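Local coordinates for protein fructose transport system repressor FruR (Pseudomonas putida, PDB 3O74) that probably binds specific DNA sites to repress or activate transcription, with fructose 1-phosphate as its preferred effector, at residues Ser122-Gly127 with Asp182-Thr187. Sequence-based numbering, arbitrary orientation.
Sequences SIALIG and DALVTT
S122-G127 and D182-T187 pair as neighbouring parallel strands, their axes 14° apart and 4.7 Å from each other at closest approach. The backbone hydrogen bonds link S122, A124 and I126 of 122-127 to A183, V185 and T187 of 182-187, while A124 lies beside L184 and I126 beside T186. V185 N donates to A124 O, and I126 N returns the bond to V185 O over 2.9 Å. T187 N extends the pattern to I126 O beyond the end of strand 183-186. Toward S122 the register holds, with A124 N donating to A183 O, but A183 N reaches S122 O only weakly. There a side chain joins in, S122 OG accepting the N-H of D182, with OG and D182 N 2.9 Å apart; chi1 of 60° turns the hydroxyl back over its own backbone and across to the second strand.

Side chains alternate between the two faces. On one, L184 sends CD1 across the strand gap, 3.9 Å from A124 CB, and the same methyl meets both CG1 and CD1 of I126, the two chains lying oblique to each other. On the other, I123 CG1 packs on A183 CB, and L125, with CG anti to the backbone N (chi1 172°), swings CD1 to 3.6 Å from T187 CG2, roughly at right angles.

This is the parallel core of an alpha/beta lobe of the LacI-type, periplasmic-binding-protein fold. Strand 152-158 flanks 122-128 on its far edge, and T186 OG1 bonds T213 OG1 of strand 210-214 beyond 183-186. Helices 163-177 and 189-201 pack over the A124, I126 and L184 face, while helix 104-116 covers I123, A183 and V185 on the reverse.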
ATOM      1  N   SER B 122      29.492 -14.919  -8.000  1.00 42.30           N
ATOM      2  CA  SER B 122      28.458 -15.586  -7.226  1.00 41.09           C
ATOM      3  C   SER B 122      27.129 -14.880  -7.440  1.00 34.99           C
ATOM      4  O   SER B 122      27.075 -13.657  -7.557  1.00 37.03           O
ATOM      5  CB  SER B 122      28.813 -15.579  -5.738  1.00 44.62           C
ATOM      6  OG  SER B 122      28.938 -14.254  -5.250  1.00 44.36           O
ATOM      7  N   ILE B 123      26.057 -15.658  -7.495  1.00 38.43           N
ATOM      8  CA  ILE B 123      24.724 -15.098  -7.661  1.00 36.85           C
ATOM      9  C   ILE B 123      23.740 -15.853  -6.781  1.00 39.11           C
ATOM     10  O   ILE B 123      23.857 -17.065  -6.602  1.00 38.47           O
ATOM     11  CB  ILE B 123      24.261 -15.152  -9.134  1.00 36.86           C
ATOM     12  CG1 ILE B 123      22.931 -14.419  -9.304  1.00 37.68           C
ATOM     13  CG2 ILE B 123      24.157 -16.593  -9.621  1.00 40.88           C
ATOM     14  CD1 ILE B 123      22.554 -14.161 -10.749  1.00 38.29           C
ATOM     15  N   ALA B 124      22.773 -15.133  -6.225  1.00 32.60           N
ATOM     16  CA  ALA B 124      21.818 -15.755  -5.327  1.00 34.76           C
ATOM     17  C   ALA B 124      20.390 -15.360  -5.661  1.00 31.19           C
ATOM     18  O   ALA B 124      20.139 -14.309  -6.253  1.00 27.73           O
ATOM     19  CB  ALA B 124      22.139 -15.408  -3.884  1.00 38.17           C
ATOM     20  N   LEU B 125      19.463 -16.229  -5.280  1.00 28.68           N
ATOM     21  CA  LEU B 125      18.046 -15.946  -5.376  1.00 27.87           C
ATOM     22  C   LEU B 125      17.466 -15.940  -3.968  1.00 28.09           C
ATOM     23  O   LEU B 125      17.673 -16.877  -3.196  1.00 28.32           O
ATOM     24  CB  LEU B 125      17.342 -17.011  -6.210  1.00 29.96           C
ATOM     25  CG  LEU B 125      15.819 -16.910  -6.199  1.00 30.76           C
ATOM     26  CD1 LEU B 125      15.343 -15.882  -7.215  1.00 29.02           C
ATOM     27  CD2 LEU B 125      15.203 -18.275  -6.477  1.00 35.90           C
ATOM     28  N   ILE B 126      16.757 -14.872  -3.632  1.00 22.49           N
ATOM     29  CA  ILE B 126      16.051 -14.809  -2.367  1.00 22.66           C
ATOM     30  C   ILE B 126      14.556 -14.747  -2.650  1.00 24.30           C
ATOM     31  O   ILE B 126      14.077 -13.835  -3.321  1.00 22.63           O
ATOM     32  CB  ILE B 126      16.494 -13.599  -1.536  1.00 22.01           C
ATOM     33  CG1 ILE B 126      17.844 -13.882  -0.867  1.00 23.78           C
ATOM     34  CG2 ILE B 126      15.445 -13.250  -0.479  1.00 23.89           C
ATOM     35  CD1 ILE B 126      18.394 -12.712  -0.056  1.00 30.80           C
ATOM     36  N   GLY B 127      13.829 -15.729  -2.134  1.00 23.78           N
ATOM     37  CA  GLY B 127      12.406 -15.836  -2.372  1.00 26.41           C
ATOM     38  C   GLY B 127      11.698 -16.345  -1.135  1.00 24.95           C
ATOM     39  O   GLY B 127      12.292 -16.416  -0.067  1.00 24.59           O
ATOM     40  N   ASP B 182      28.082 -11.498  -5.567  1.00 38.58           N
ATOM     41  CA  ASP B 182      28.310 -10.487  -6.589  1.00 37.47           C
ATOM     42  C   ASP B 182      26.992  -9.979  -7.163  1.00 34.75           C
ATOM     43  O   ASP B 182      26.899  -8.836  -7.608  1.00 39.54           O
ATOM     44  CB  ASP B 182      29.195 -11.032  -7.706  1.00 41.16           C
ATOM     45  CG  ASP B 182      30.653 -11.129  -7.299  1.00 51.06           C
ATOM     46  OD1 ASP B 182      30.994 -10.697  -6.175  1.00 48.20           O
ATOM     47  OD2 ASP B 182      31.458 -11.632  -8.108  1.00 53.67           O
ATOM     48  N   ALA B 183      25.971 -10.831  -7.138  1.00 31.16           N
ATOM     49  CA  ALA B 183      24.678 -10.491  -7.721  1.00 31.77           C
ATOM     50  C   ALA B 183      23.540 -11.146  -6.950  1.00 30.71           C
ATOM     51  O   ALA B 183      23.696 -12.235  -6.394  1.00 29.67           O
ATOM     52  CB  ALA B 183      24.627 -10.904  -9.191  1.00 29.11           C
ATOM     53  N   LEU B 184      22.393 -10.480  -6.927  1.00 28.39           N
ATOM     54  CA  LEU B 184      21.258 -10.966  -6.157  1.00 29.89           C
ATOM     55  C   LEU B 184      19.930 -10.624  -6.816  1.00 27.77           C
ATOM     56  O   LEU B 184      19.707  -9.493  -7.249  1.00 33.13           O
ATOM     57  CB  LEU B 184      21.285 -10.383  -4.744  1.00 29.39           C
ATOM     58  CG  LEU B 184      20.045 -10.678  -3.897  1.00 30.53           C
ATOM     59  CD1 LEU B 184      20.026 -12.137  -3.486  1.00 29.48           C
ATOM     60  CD2 LEU B 184      19.992  -9.776  -2.672  1.00 32.44           C
ATOM     61  N   VAL B 185      19.050 -11.616  -6.880  1.00 22.53           N
ATOM     62  CA  VAL B 185      17.682 -11.403  -7.333  1.00 24.31           C
ATOM     63  C   VAL B 185      16.721 -11.699  -6.191  1.00 25.40           C
ATOM     64  O   VAL B 185      16.819 -12.748  -5.553  1.00 24.61           O
ATOM     65  CB  VAL B 185      17.331 -12.314  -8.522  1.00 28.64           C
ATOM     66  CG1 VAL B 185      15.844 -12.221  -8.853  1.00 30.97           C
ATOM     67  CG2 VAL B 185      18.175 -11.956  -9.732  1.00 33.14           C
ATOM     68  N   THR B 186      15.808 -10.767  -5.919  1.00 20.98           N
ATOM     69  CA  THR B 186      14.724 -11.021  -4.978  1.00 22.12           C
ATOM     70  C   THR B 186      13.424 -11.178  -5.757  1.00 21.16           C
ATOM     71  O   THR B 186      13.167 -10.439  -6.710  1.00 23.83           O
ATOM     72  CB  THR B 186      14.572  -9.886  -3.948  1.00 23.06           C
ATOM     73  OG1 THR B 186      14.428  -8.639  -4.635  1.00 26.81           O
ATOM     74  CG2 THR B 186      15.791  -9.812  -3.044  1.00 28.08           C
ATOM     75  N   THR B 187      12.606 -12.143  -5.353  1.00 21.55           N
ATOM     76  CA  THR B 187      11.377 -12.446  -6.077  1.00 18.55           C
ATOM     77  C   THR B 187      10.234 -11.510  -5.695  1.00 21.35           C
ATOM     78  O   THR B 187       9.127 -11.628  -6.219  1.00 22.48           O
ATOM     79  CB  THR B 187      10.938 -13.893  -5.851  1.00 18.71           C
ATOM     80  OG1 THR B 187      10.608 -14.084  -4.469  1.00 20.86           O
ATOM     81  CG2 THR B 187      12.060 -14.859  -6.270  1.00 19.73           C
TER